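Local coordinates for peptidoglycan-recognition protein LC (Drosophila melanogaster, PDB 2F2L) that serves as a receptor for bacterial peptidoglycan and is the major activator of the imd/Relish pathway in the fly's humoral immune response, at residues A86-I91 and S142-S147; Q96-A101 and G130-S135; Y65-G70 and R120-R125. All coordinates share one frame; numbering follows the deposited sequence. Where two conformers were deposited one is given.

Contact 1: residues A86-I91 and S142-S147; sequences AHMNNI and SKLMPS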
ATOM      1  N   ALA A  86      16.429  -6.256  -0.580  1.00 19.87           N
ATOM      2  CA  ALA A  86      17.238  -5.365  -1.405  1.00 19.71           C
ATOM      3  C   ALA A  86      17.791  -4.212  -0.554  1.00 19.80           C
ATOM      4  O   ALA A  86      18.040  -3.107  -1.031  1.00 19.88           O
ATOM      5  CB  ALA A  86      16.404  -4.844  -2.551  1.00 20.35           C
ATOM      6  N   HIS A  87      18.026  -4.520   0.710  1.00 19.59           N
ATOM      7  CA  HIS A  87      18.361  -3.527   1.714  1.00 19.56           C
ATOM      8  C   HIS A  87      19.789  -2.981   1.592  1.00 19.29           C
ATOM      9  O   HIS A  87      19.989  -1.791   1.759  1.00 20.47           O
ATOM     10  CB  HIS A  87      18.077  -4.082   3.122  1.00 19.61           C
ATOM     11  CG  HIS A  87      18.591  -5.467   3.346  1.00 20.26           C
ATOM     12  ND1 HIS A  87      17.944  -6.589   2.869  1.00 20.40           N
ATOM     13  CD2 HIS A  87      19.704  -5.911   3.978  1.00 20.39           C
ATOM     14  CE1 HIS A  87      18.633  -7.666   3.211  1.00 21.27           C
ATOM     15  NE2 HIS A  87      19.705  -7.282   3.884  1.00 19.76           N
ATOM     16  N   MET A  88      20.777  -3.818   1.292  1.00 19.47           N
ATOM     17  CA  MET A  88      22.168  -3.337   1.157  1.00 19.27           C
ATOM     18  C   MET A  88      22.572  -2.891  -0.261  1.00 19.49           C
ATOM     19  O   MET A  88      23.656  -2.303  -0.447  1.00 19.21           O
ATOM     20  CB  MET A  88      23.149  -4.415   1.628  1.00 19.40           C
ATOM     21  CG  MET A  88      22.899  -4.917   3.036  1.00 17.92           C
ATOM     22  SD  MET A  88      22.865  -3.611   4.279  1.00 17.57           S
ATOM     23  CE  MET A  88      24.630  -3.324   4.384  1.00 19.24           C
ATOM     24  N   ASN A  89      21.723  -3.153  -1.256  1.00 19.33           N
ATOM     25  CA  ASN A  89      22.071  -2.886  -2.661  1.00 19.49           C
ATOM     26  C   ASN A  89      23.389  -3.571  -3.004  1.00 19.07           C
ATOM     27  O   ASN A  89      24.247  -3.014  -3.697  1.00 18.33           O
ATOM     28  CB  ASN A  89      22.175  -1.379  -2.921  1.00 19.61           C
ATOM     29  CG  ASN A  89      20.937  -0.629  -2.479  1.00 21.58           C
ATOM     30  OD1 ASN A  89      19.854  -0.830  -3.024  1.00 22.80           O
ATOM     31  ND2 ASN A  89      21.093   0.255  -1.493  1.00 24.72           N
ATOM     32  N   ASN A  90      23.538  -4.783  -2.484  1.00 18.94           N
ATOM     33  CA  ASN A  90      24.743  -5.564  -2.637  1.00 19.12           C
ATOM     34  C   ASN A  90      24.341  -7.021  -2.556  1.00 19.38           C
ATOM     35  O   ASN A  90      23.840  -7.470  -1.521  1.00 19.36           O
ATOM     36  CB  ASN A  90      25.715  -5.198  -1.522  1.00 19.71           C
ATOM     37  CG  ASN A  90      26.975  -6.004  -1.559  1.00 19.64           C
ATOM     38  OD1 ASN A  90      26.953  -7.210  -1.376  1.00 23.02           O
ATOM     39  ND2 ASN A  90      28.082  -5.343  -1.769  1.00 20.57           N
ATOM     40  N   ILE A  91      24.543  -7.749  -3.654  1.00 19.19           N
ATOM     41  CA  ILE A  91      24.017  -9.117  -3.788  1.00 19.43           C
ATOM     42  C   ILE A  91      24.648 -10.090  -2.775  1.00 18.89           C
ATOM     43  O   ILE A  91      24.000 -11.034  -2.339  1.00 18.43           O
ATOM     44  CB  ILE A  91      24.169  -9.648  -5.255  1.00 19.87           C
ATOM     45  CG1 ILE A  91      23.396 -10.965  -5.465  1.00 21.50           C
ATOM     46  CG2 ILE A  91      25.664  -9.824  -5.644  1.00 19.13           C
ATOM     47  CD1 ILE A  91      21.918 -10.876  -5.183  1.00 22.21           C
ATOM     48  N   SER A 142      25.056  -0.014   9.053  1.00 15.97           N
ATOM     49  CA  SER A 142      26.106   0.989   8.995  1.00 16.50           C
ATOM     50  C   SER A 142      27.496   0.433   9.314  1.00 16.78           C
ATOM     51  O   SER A 142      28.494   0.964   8.842  1.00 16.59           O
ATOM     52  CB  SER A 142      25.805   2.145   9.951  1.00 16.71           C
ATOM     53  OG  SER A 142      25.731   1.688  11.280  1.00 17.04           O
ATOM     54  N   LYS A 143      27.557  -0.609  10.133  1.00 17.21           N
ATOM     55  CA  LYS A 143      28.823  -1.286  10.425  1.00 17.58           C
ATOM     56  C   LYS A 143      29.323  -1.982   9.157  1.00 17.84           C
ATOM     57  O   LYS A 143      30.508  -1.961   8.857  1.00 17.43           O
ATOM     58  CB  LYS A 143      28.647  -2.287  11.577  1.00 17.47           C
ATOM     59  CG  LYS A 143      29.821  -3.252  11.776  1.00 18.09           C
ATOM     60  CD  LYS A 143      29.932  -3.765  13.223  1.00 17.87           C
ATOM     61  CE  LYS A 143      31.085  -4.771  13.370  1.00 18.77           C
ATOM     62  NZ  LYS A 143      31.797  -4.693  14.697  1.00 18.40           N
ATOM     63  N   LEU A 144      28.399  -2.568   8.402  1.00 18.10           N
ATOM     64  CA  LEU A 144      28.733  -3.291   7.176  1.00 18.76           C
ATOM     65  C   LEU A 144      29.196  -2.352   6.060  1.00 19.35           C
ATOM     66  O   LEU A 144      30.100  -2.684   5.290  1.00 19.76           O
ATOM     67  CB  LEU A 144      27.519  -4.113   6.703  1.00 18.83           C
ATOM     68  CG  LEU A 144      27.080  -5.258   7.612  1.00 18.98           C
ATOM     69  CD1 LEU A 144      25.791  -5.907   7.080  1.00 18.89           C
ATOM     70  CD2 LEU A 144      28.183  -6.300   7.756  1.00 19.80           C
ATOM     71  N   MET A 145      28.563  -1.184   5.976  1.00 19.89           N
ATOM     72  CA  MET A 145      28.886  -0.177   4.964  1.00 19.99           C
ATOM     73  C   MET A 145      28.935   1.177   5.653  1.00 19.86           C
ATOM     74  O   MET A 145      27.956   1.924   5.631  1.00 19.73           O
ATOM     75  CB  MET A 145      27.837  -0.187   3.841  1.00 20.06           C
ATOM     76  CG  MET A 145      27.837  -1.471   3.027  1.00 20.56           C
ATOM     77  SD  MET A 145      26.626  -1.525   1.672  1.00 21.04           S
ATOM     78  CE  MET A 145      26.891  -3.168   1.076  1.00 20.32           C
ATOM     79  N   PRO A 146      30.076   1.486   6.296  1.00 19.83           N
ATOM     80  CA  PRO A 146      30.270   2.740   7.037  1.00 19.89           C
ATOM     81  C   PRO A 146      30.072   4.017   6.230  1.00 19.76           C
ATOM     82  O   PRO A 146      29.728   5.050   6.806  1.00 20.26           O
ATOM     83  CB  PRO A 146      31.724   2.642   7.506  1.00 19.81           C
ATOM     84  CG  PRO A 146      32.014   1.182   7.521  1.00 19.77           C
ATOM     85  CD  PRO A 146      31.273   0.630   6.367  1.00 19.70           C
ATOM     86  N   SER A 147      30.273   3.954   4.917  1.00 19.73           N
ATOM     87  CA  SER A 147      30.209   5.153   4.084  1.00 20.03           C
ATOM     88  C   SER A 147      28.786   5.583   3.732  1.00 20.04           C
ATOM     89  O   SER A 147      28.596   6.691   3.239  1.00 20.32           O
ATOM     90  CB  SER A 147      30.982   4.941   2.787  1.00 19.97           C
ATOM     91  OG  SER A 147      30.266   4.065   1.935  1.00 20.99           O
TER
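Two methionines cross at a slant, by opposite choices of torsion: M145 runs straight out from its backbone, chi2 and chi3 both near 180°, whereas M88 is folded at the same bonds (chi2 -55°, chi3 -76°), so that its CE is carried over to L144 and M145. In this amidase-like PGRP domain the contact joins the loop before helix 91-94 to the end of helix 141-144, which follows the edge strand 136-140. M145 is the first residue after that helix to leave helical geometry, and its long unbranched chain spans a backbone separation of 8.3 Å between the CA atoms of M88 and M145. M88 CE sits 3.8 Å from M145 SD and equally far, 3.8 Å, from L144 CB, so one methyl fills the notch between consecutive side chains; M88 meets L144 at about a right angle. Y93 of helix 91-94 and I28 of strand 24-31 add apolar surface around M88. N90 has a double task. Its OD1 accepts a hydrogen bond from the backbone N of Y93 as the N-cap of helix 91-94, a role suited to asparagine, while its CB gives the methyl of M145 an apolar surface. M145 reaches past M88, its CE lying 3.7 Å from the carbonyl oxygen M88 O, and the methyl comes to rest 3.5 Å from N90 CB.

Contact 2: residues Q96-A101 and G130-S135; sequences QSLSFA and GKIAPS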
ATOM      1  N   GLN A  96      22.387 -13.254   1.583  1.00 19.90           N
ATOM      2  CA  GLN A  96      22.836 -14.007   2.760  1.00 19.86           C
ATOM      3  C   GLN A  96      22.364 -13.399   4.079  1.00 19.41           C
ATOM      4  O   GLN A  96      22.961 -13.634   5.129  1.00 19.01           O
ATOM      5  CB  GLN A  96      24.359 -14.109   2.734  1.00 19.71           C
ATOM      6  CG  GLN A  96      24.862 -14.843   1.518  1.00 20.92           C
ATOM      7  CD  GLN A  96      26.349 -14.995   1.503  1.00 21.40           C
ATOM      8  OE1 GLN A  96      26.867 -16.040   1.898  1.00 25.93           O
ATOM      9  NE2 GLN A  96      27.060 -13.967   1.034  1.00 22.69           N
ATOM     10  N   SER A  97      21.265 -12.653   4.036  1.00 19.07           N
ATOM     11  CA  SER A  97      20.753 -11.990   5.236  1.00 19.07           C
ATOM     12  C   SER A  97      19.247 -11.806   5.183  1.00 19.46           C
ATOM     13  O   SER A  97      18.619 -12.014   4.148  1.00 19.34           O
ATOM     14  CB  SER A  97      21.426 -10.622   5.435  1.00 19.47           C
ATOM     15  OG  SER A  97      21.186  -9.735   4.339  1.00 19.69           O
ATOM     16  N   LEU A  98      18.687 -11.456   6.336  1.00 19.25           N
ATOM     17  CA  LEU A  98      17.352 -10.910   6.444  1.00 18.98           C
ATOM     18  C   LEU A  98      17.516  -9.506   6.983  1.00 18.88           C
ATOM     19  O   LEU A  98      18.463  -9.225   7.742  1.00 18.52           O
ATOM     20  CB  LEU A  98      16.511 -11.722   7.422  1.00 18.96           C
ATOM     21  CG  LEU A  98      16.027 -13.097   6.969  1.00 20.27           C
ATOM     22  CD1 LEU A  98      15.550 -13.865   8.182  1.00 20.27           C
ATOM     23  CD2 LEU A  98      14.907 -13.016   5.898  1.00 21.23           C
ATOM     24  N   SER A  99      16.606  -8.622   6.583  1.00 18.75           N
ATOM     25  CA  SER A  99      16.609  -7.239   7.038  1.00 18.59           C
ATOM     26  C   SER A  99      15.387  -6.913   7.900  1.00 18.43           C
ATOM     27  O   SER A  99      14.258  -7.301   7.571  1.00 18.15           O
ATOM     28  CB  SER A  99      16.674  -6.272   5.862  1.00 18.76           C
ATOM     29  OG  SER A  99      15.622  -6.468   4.932  1.00 18.23           O
ATOM     30  N   PHE A 100      15.644  -6.239   9.023  1.00 18.44           N
ATOM     31  CA  PHE A 100      14.607  -5.674   9.882  1.00 18.90           C
ATOM     32  C   PHE A 100      14.772  -4.170   9.773  1.00 19.10           C
ATOM     33  O   PHE A 100      15.785  -3.630  10.204  1.00 18.89           O
ATOM     34  CB  PHE A 100      14.767  -6.041  11.371  1.00 18.99           C
ATOM     35  CG  PHE A 100      14.615  -7.507  11.699  1.00 19.06           C
ATOM     36  CD1 PHE A 100      14.249  -8.452  10.757  1.00 19.72           C
ATOM     37  CD2 PHE A 100      14.841  -7.933  13.003  1.00 19.40           C
ATOM     38  CE1 PHE A 100      14.108  -9.791  11.109  1.00 19.28           C
ATOM     39  CE2 PHE A 100      14.714  -9.263  13.347  1.00 18.74           C
ATOM     40  CZ  PHE A 100      14.350 -10.191  12.409  1.00 18.56           C
ATOM     41  N   ALA A 101      13.779  -3.497   9.200  1.00 19.70           N
ATOM     42  CA  ALA A 101      13.802  -2.040   9.105  1.00 19.64           C
ATOM     43  C   ALA A 101      12.974  -1.455  10.251  1.00 19.65           C
ATOM     44  O   ALA A 101      11.867  -1.919  10.532  1.00 19.95           O
ATOM     45  CB  ALA A 101      13.251  -1.588   7.789  1.00 19.96           C
ATOM     46  N   GLY A 130      13.345 -22.194  11.282  1.00 18.71           N
ATOM     47  CA  GLY A 130      14.434 -22.605  10.375  1.00 18.63           C
ATOM     48  C   GLY A 130      14.901 -21.525   9.386  1.00 18.93           C
ATOM     49  O   GLY A 130      15.608 -21.820   8.419  1.00 18.97           O
ATOM     50  N   LYS A 131      14.535 -20.274   9.642  1.00 18.52           N
ATOM     51  CA  LYS A 131      14.889 -19.147   8.763  1.00 18.85           C
ATOM     52  C   LYS A 131      16.204 -18.491   9.173  1.00 19.15           C
ATOM     53  O   LYS A 131      16.936 -17.936   8.334  1.00 19.11           O
ATOM     54  CB  LYS A 131      13.781 -18.077   8.783  1.00 18.44           C
ATOM     55  CG  LYS A 131      12.358 -18.620   8.627  1.00 18.09           C
ATOM     56  CD  LYS A 131      12.165 -19.444   7.350  1.00 18.02           C
ATOM     57  CE  LYS A 131      10.674 -19.784   7.110  1.00 17.62           C
ATOM     58  NZ  LYS A 131      10.496 -20.671   5.931  1.00 17.07           N
ATOM     59  N   ILE A 132      16.480 -18.519  10.479  1.00 19.18           N
ATOM     60  CA  ILE A 132      17.689 -17.892  11.042  1.00 19.01           C
ATOM     61  C   ILE A 132      18.511 -18.978  11.727  1.00 18.95           C
ATOM     62  O   ILE A 132      17.956 -19.766  12.488  1.00 19.10           O
ATOM     63  CB  ILE A 132      17.310 -16.776  12.040  1.00 18.78           C
ATOM     64  CG1 ILE A 132      16.496 -15.697  11.325  1.00 18.43           C
ATOM     65  CG2 ILE A 132      18.555 -16.167  12.664  1.00 19.09           C
ATOM     66  CD1 ILE A 132      15.978 -14.604  12.240  1.00 18.73           C
ATOM     67  N   ALA A 133      19.816 -19.042  11.455  1.00 19.19           N
ATOM     68  CA  ALA A 133      20.674 -20.059  12.083  1.00 19.28           C
ATOM     69  C   ALA A 133      20.765 -19.771  13.593  1.00 19.42           C
ATOM     70  O   ALA A 133      20.842 -18.599  13.973  1.00 19.41           O
ATOM     71  CB  ALA A 133      22.060 -20.056  11.456  1.00 19.53           C
ATOM     72  N   PRO A 134      20.720 -20.820  14.453  1.00 19.40           N
ATOM     73  CA  PRO A 134      20.860 -20.574  15.898  1.00 19.59           C
ATOM     74  C   PRO A 134      22.056 -19.684  16.267  1.00 19.60           C
ATOM     75  O   PRO A 134      21.976 -18.927  17.219  1.00 20.11           O
ATOM     76  CB  PRO A 134      21.022 -21.982  16.501  1.00 19.90           C
ATOM     77  CG  PRO A 134      20.429 -22.913  15.513  1.00 19.94           C
ATOM     78  CD  PRO A 134      20.496 -22.248  14.152  1.00 19.38           C
ATOM     79  N   SER A 135      23.141 -19.748  15.508  1.00 19.43           N
ATOM     80  CA  SER A 135      24.329 -18.957  15.814  1.00 19.77           C
ATOM     81  C   SER A 135      24.408 -17.688  14.984  1.00 19.57           C
ATOM     82  O   SER A 135      25.488 -17.271  14.600  1.00 19.71           O
ATOM     83  CB  SER A 135      25.579 -19.797  15.547  1.00 19.83           C
ATOM     84  OG  SER A 135      25.695 -20.019  14.153  1.00 21.52           O
TER
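The short strand 132-133, reached by a short turn after helix 113-128, leans through I132 on L98 of the inner strand 98-102. The CA atoms of L98 and I132 stand 8.4 Å apart, a separation bridged by side chains rather than by backbone pairing. L98 offers one branch: its CD1 lies 3.8 Å from I132 CG1 and 4.1 Å from I132 CD1, so a single leucine methyl rests along the longer, CG1-CD1 arm of the isoleucine, the two side chains meeting at a slant. The isoleucine's CA–CB bond does not aim at the strand; with CG1 turned opposite its carbonyl carbon (chi1 -60°) and CD1 extended beyond it (chi2 175°), the longer arm reaches L98. Beta-branched isoleucine suits an extended backbone, and its side chain also packs against V127 of the helix.

Strand 98-102 runs inside the mixed sheet of the PGRP domain, the alpha/beta fold shared with type 2 amidases, between strands 67-69 and 24-31. Backbone bonds from L98 to L26 and I28 fasten it to the latter, while V24 and L20 give its side chain further apolar company. Leucine, which branches only at CG, can hold one methyl, CD1, out to I132. Before I132 the chain leaves helix 113-128 through G130, whose positive phi (79°) belongs to a Schellman motif with two bonds back into the last helical turn. K131 follows: its CB starts toward strand 98-102, but the chain then leads away and its NZ is hydrogen-bonded to N82 OD1. Its backbone contributes more loosely, K131 O lying 4.3 Å from L98 CD1.

Contact 3: residues Y65-G70 and R120-R125; sequences YNFLIG and RLLLER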
ATOM      1  N   TYR A  65      12.635  -4.497   2.303  1.00 19.28           N
ATOM      2  CA  TYR A  65      12.950  -5.190   3.551  1.00 19.35           C
ATOM      3  C   TYR A  65      12.142  -6.461   3.783  1.00 19.64           C
ATOM      4  O   TYR A  65      11.025  -6.604   3.318  1.00 18.57           O
ATOM      5  CB  TYR A  65      12.744  -4.253   4.746  1.00 19.91           C
ATOM      6  CG  TYR A  65      13.266  -2.859   4.531  1.00 19.35           C
ATOM      7  CD1 TYR A  65      14.623  -2.586   4.547  1.00 19.64           C
ATOM      8  CD2 TYR A  65      12.389  -1.817   4.299  1.00 19.69           C
ATOM      9  CE1 TYR A  65      15.093  -1.290   4.317  1.00 18.64           C
ATOM     10  CE2 TYR A  65      12.831  -0.552   4.079  1.00 19.59           C
ATOM     11  CZ  TYR A  65      14.173  -0.280   4.080  1.00 19.43           C
ATOM     12  OH  TYR A  65      14.545   1.022   3.872  1.00 19.33           O
ATOM     13  N   ASN A  66      12.723  -7.384   4.544  1.00 19.79           N
ATOM     14  CA  ASN A  66      12.002  -8.595   4.913  1.00 19.67           C
ATOM     15  C   ASN A  66      10.867  -8.323   5.903  1.00 19.49           C
ATOM     16  O   ASN A  66       9.756  -8.811   5.719  1.00 19.12           O
ATOM     17  CB  ASN A  66      12.970  -9.648   5.427  1.00 19.49           C
ATOM     18  CG  ASN A  66      13.949 -10.078   4.357  1.00 19.19           C
ATOM     19  OD1 ASN A  66      15.077  -9.600   4.335  1.00 19.52           O
ATOM     20  ND2 ASN A  66      13.512 -10.964   3.444  1.00 17.87           N
ATOM     21  N   PHE A  67      11.156  -7.528   6.922  1.00 19.36           N
ATOM     22  CA  PHE A  67      10.165  -7.140   7.940  1.00 19.18           C
ATOM     23  C   PHE A  67      10.441  -5.722   8.320  1.00 19.08           C
ATOM     24  O   PHE A  67      11.576  -5.285   8.215  1.00 19.97           O
ATOM     25  CB  PHE A  67      10.269  -8.038   9.183  1.00 18.75           C
ATOM     26  CG  PHE A  67       9.919  -9.464   8.908  1.00 18.19           C
ATOM     27  CD1 PHE A  67       8.600  -9.865   8.873  1.00 18.75           C
ATOM     28  CD2 PHE A  67      10.906 -10.392   8.623  1.00 18.92           C
ATOM     29  CE1 PHE A  67       8.269 -11.183   8.589  1.00 18.81           C
ATOM     30  CE2 PHE A  67      10.584 -11.705   8.334  1.00 18.04           C
ATOM     31  CZ  PHE A  67       9.271 -12.098   8.319  1.00 18.58           C
ATOM     32  N   LEU A  68       9.396  -5.008   8.732  1.00 19.14           N
ATOM     33  CA  LEU A  68       9.509  -3.659   9.255  1.00 19.30           C
ATOM     34  C   LEU A  68       8.885  -3.617  10.660  1.00 19.51           C
ATOM     35  O   LEU A  68       7.837  -4.205  10.889  1.00 20.08           O
ATOM     36  CB  LEU A  68       8.814  -2.646   8.340  1.00 19.25           C
ATOM     37  CG  LEU A  68       9.362  -2.583   6.892  1.00 19.55           C
ATOM     38  CD1 LEU A  68       8.530  -3.453   5.969  1.00 19.60           C
ATOM     39  CD2 LEU A  68       9.385  -1.150   6.369  1.00 19.73           C
ATOM     40  N   ILE A  69       9.528  -2.915  11.585  1.00 19.32           N
ATOM     41  CA  ILE A  69       9.075  -2.861  12.977  1.00 19.49           C
ATOM     42  C   ILE A  69       8.645  -1.449  13.328  1.00 19.10           C
ATOM     43  O   ILE A  69       9.436  -0.508  13.279  1.00 19.28           O
ATOM     44  CB  ILE A  69      10.176  -3.307  13.944  1.00 19.82           C
ATOM     45  CG1 ILE A  69      10.925  -4.536  13.381  1.00 20.49           C
ATOM     46  CG2 ILE A  69       9.592  -3.522  15.361  1.00 19.18           C
ATOM     47  CD1 ILE A  69      10.712  -5.815  14.086  1.00 22.15           C
ATOM     48  N   GLY A  70       7.379  -1.309  13.679  1.00 19.19           N
ATOM     49  CA  GLY A  70       6.800  -0.004  13.976  1.00 19.68           C
ATOM     50  C   GLY A  70       6.854   0.345  15.456  1.00 19.49           C
ATOM     51  O   GLY A  70       6.929  -0.539  16.314  1.00 19.77           O
ATOM     52  N   ARG A 120      13.193  -9.118  19.762  1.00 19.05           N
ATOM     53  CA  ARG A 120      13.573 -10.368  20.425  1.00 18.92           C
ATOM     54  C   ARG A 120      12.647 -11.521  20.014  1.00 18.50           C
ATOM     55  O   ARG A 120      13.114 -12.612  19.666  1.00 17.98           O
ATOM     56  CB  ARG A 120      13.523 -10.212  21.947  1.00 19.08           C
ATOM     57  CG  ARG A 120      14.512  -9.213  22.537  1.00 19.90           C
ATOM     58  CD  ARG A 120      14.361  -9.164  24.053  1.00 20.66           C
ATOM     59  NE  ARG A 120      15.493  -8.510  24.706  1.00 22.23           N
ATOM     60  CZ  ARG A 120      15.480  -7.291  25.254  1.00 24.48           C
ATOM     61  NH1 ARG A 120      14.381  -6.526  25.245  1.00 24.94           N
ATOM     62  NH2 ARG A 120      16.590  -6.829  25.836  1.00 24.51           N
ATOM     63  N   LEU A 121      11.337 -11.283  20.073  1.00 18.24           N
ATOM     64  CA  LEU A 121      10.357 -12.300  19.675  1.00 18.41           C
ATOM     65  C   LEU A 121      10.506 -12.639  18.186  1.00 18.01           C
ATOM     66  O   LEU A 121      10.396 -13.803  17.811  1.00 17.61           O
ATOM     67  CB  LEU A 121       8.908 -11.868  19.961  1.00 18.56           C
ATOM     68  CG  LEU A 121       8.309 -11.841  21.389  1.00 20.20           C
ATOM     69  CD1 LEU A 121       8.922 -12.886  22.344  1.00 20.43           C
ATOM     70  CD2 LEU A 121       8.408 -10.473  22.007  1.00 21.51           C
ATOM     71  N   LEU A 122      10.770 -11.626  17.357  1.00 18.04           N
ATOM     72  CA  LEU A 122      10.900 -11.826  15.903  1.00 18.25           C
ATOM     73  C   LEU A 122      12.118 -12.693  15.561  1.00 18.01           C
ATOM     74  O   LEU A 122      12.007 -13.622  14.762  1.00 18.21           O
ATOM     75  CB  LEU A 122      10.962 -10.485  15.135  1.00 18.05           C
ATOM     76  CG  LEU A 122      10.937 -10.611  13.605  1.00 17.98           C
ATOM     77  CD1 LEU A 122       9.661 -11.324  13.127  1.00 18.11           C
ATOM     78  CD2 LEU A 122      11.061  -9.249  12.937  1.00 18.46           C
ATOM     79  N   LEU A 123      13.258 -12.392  16.174  1.00 18.17           N
ATOM     80  CA  LEU A 123      14.465 -13.216  16.037  1.00 18.53           C
ATOM     81  C   LEU A 123      14.265 -14.666  16.523  1.00 19.05           C
ATOM     82  O   LEU A 123      14.699 -15.624  15.857  1.00 19.27           O
ATOM     83  CB  LEU A 123      15.628 -12.580  16.794  1.00 18.44           C
ATOM     84  CG  LEU A 123      16.174 -11.243  16.281  1.00 18.70           C
ATOM     85  CD1 LEU A 123      17.048 -10.615  17.342  1.00 18.32           C
ATOM     86  CD2 LEU A 123      16.948 -11.405  14.987  1.00 19.18           C
ATOM     87  N   GLU A 124      13.621 -14.823  17.682  1.00 19.03           N
ATOM     88  CA  GLU A 124      13.293 -16.145  18.194  1.00 19.03           C
ATOM     89  C   GLU A 124      12.378 -16.943  17.252  1.00 19.06           C
ATOM     90  O   GLU A 124      12.620 -18.144  17.027  1.00 19.50           O
ATOM     91  CB  GLU A 124      12.660 -16.060  19.595  1.00 19.25           C
ATOM     92  CG  GLU A 124      12.113 -17.410  20.103  1.00 19.94           C
ATOM     93  CD  GLU A 124      11.420 -17.333  21.466  1.00 20.52           C
ATOM     94  OE1 GLU A 124      10.832 -16.270  21.791  1.00 23.13           O
ATOM     95  OE2 GLU A 124      11.451 -18.349  22.201  1.00 20.59           O
ATOM     96  N   ARG A 125      11.335 -16.299  16.730  0.50 18.98           N
ATOM     97  CA  ARG A 125      10.421 -16.950  15.790  0.50 18.60           C
ATOM     98  C   ARG A 125      11.184 -17.446  14.552  0.50 18.29           C
ATOM     99  O   ARG A 125      10.961 -18.558  14.084  0.50 17.99           O
ATOM    100  CB  ARG A 125       9.285 -15.992  15.392  0.50 18.95           C
ATOM    101  CG  ARG A 125       8.090 -16.644  14.678  0.50 19.50           C
ATOM    102  CD  ARG A 125       7.408 -17.727  15.514  0.50 20.74           C
ATOM    103  NE  ARG A 125       7.074 -17.281  16.870  0.50 21.57           N
ATOM    104  CZ  ARG A 125       5.933 -16.690  17.228  0.50 22.30           C
ATOM    105  NH1 ARG A 125       4.976 -16.445  16.337  0.50 22.86           N
ATOM    106  NH2 ARG A 125       5.743 -16.334  18.495  0.50 22.37           N
TER
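Apolar contact accounts for the whole meeting of F67 and I69 with L122, and one methyl of the leucine does most of it. L122 CD2 lies 3.6 Å from I69 CD1 and 4.0 Å from F67 CB, entering between two residues that sit two apart on strand 67-69 and therefore face the same way. L68, between them, points its CB away from the helix. Chi1 of L122 (-173°) sets its CG opposite the backbone N, which sends the branch from helix 113-128 toward the strand. The leucine and isoleucine chains lie alongside each other, running in opposing senses, while the phenylalanine meets L122 at a slant, with the same methyl 4.2 Å from F67 CG. Large residues suit these places because the CA atoms of F67 and L122 are 9.3 Å apart. The buried layer widens beyond the pair: W81 meets the F67 ring with planes at about 55°, and V75 and F100, from the flanking strands, also touch L122.

Hydrogen bonding belongs to the backbones and to residues at the margins. The helix keeps its regular pattern here, with E124 N donating to R120 O at 3.0 Å, and the strand is paired through F67 to S99 and A101. At its far end I69 O accepts a hydrogen bond from NE2 of Q115, on an earlier turn of the same helix. R120, on the exposed side of the helix, touches a bound amino sugar.

A helix laid over the face of a mixed sheet by leucine, isoleucine and phenylalanine is the alpha/beta layering of the PGRP and type 2 amidase fold.

How the contacts relate
From the N terminus, strand 67-69 comes first, and contact 3 closes the loop from it to helix 113-128. Residues 86-91 follow, opening the loop that contact 1 shuts at 142-147, so contacts 1 and 3 cross. Contact 2, between 96-101 and 130-135, lies wholly inside the span of contact 1 but crosses contact 3, whose helix intervenes between its two segments. Strands 98-102 and 67-69 are neighbours in one sheet, joined by a probable hydrogen bond from I69 N to A101 O, and N66 OD1 accepts one from S99 N. H87 ties contact 1 to this centre: its NE2 is hydrogen-bonded to S97 OG, and its CB packs on Y65.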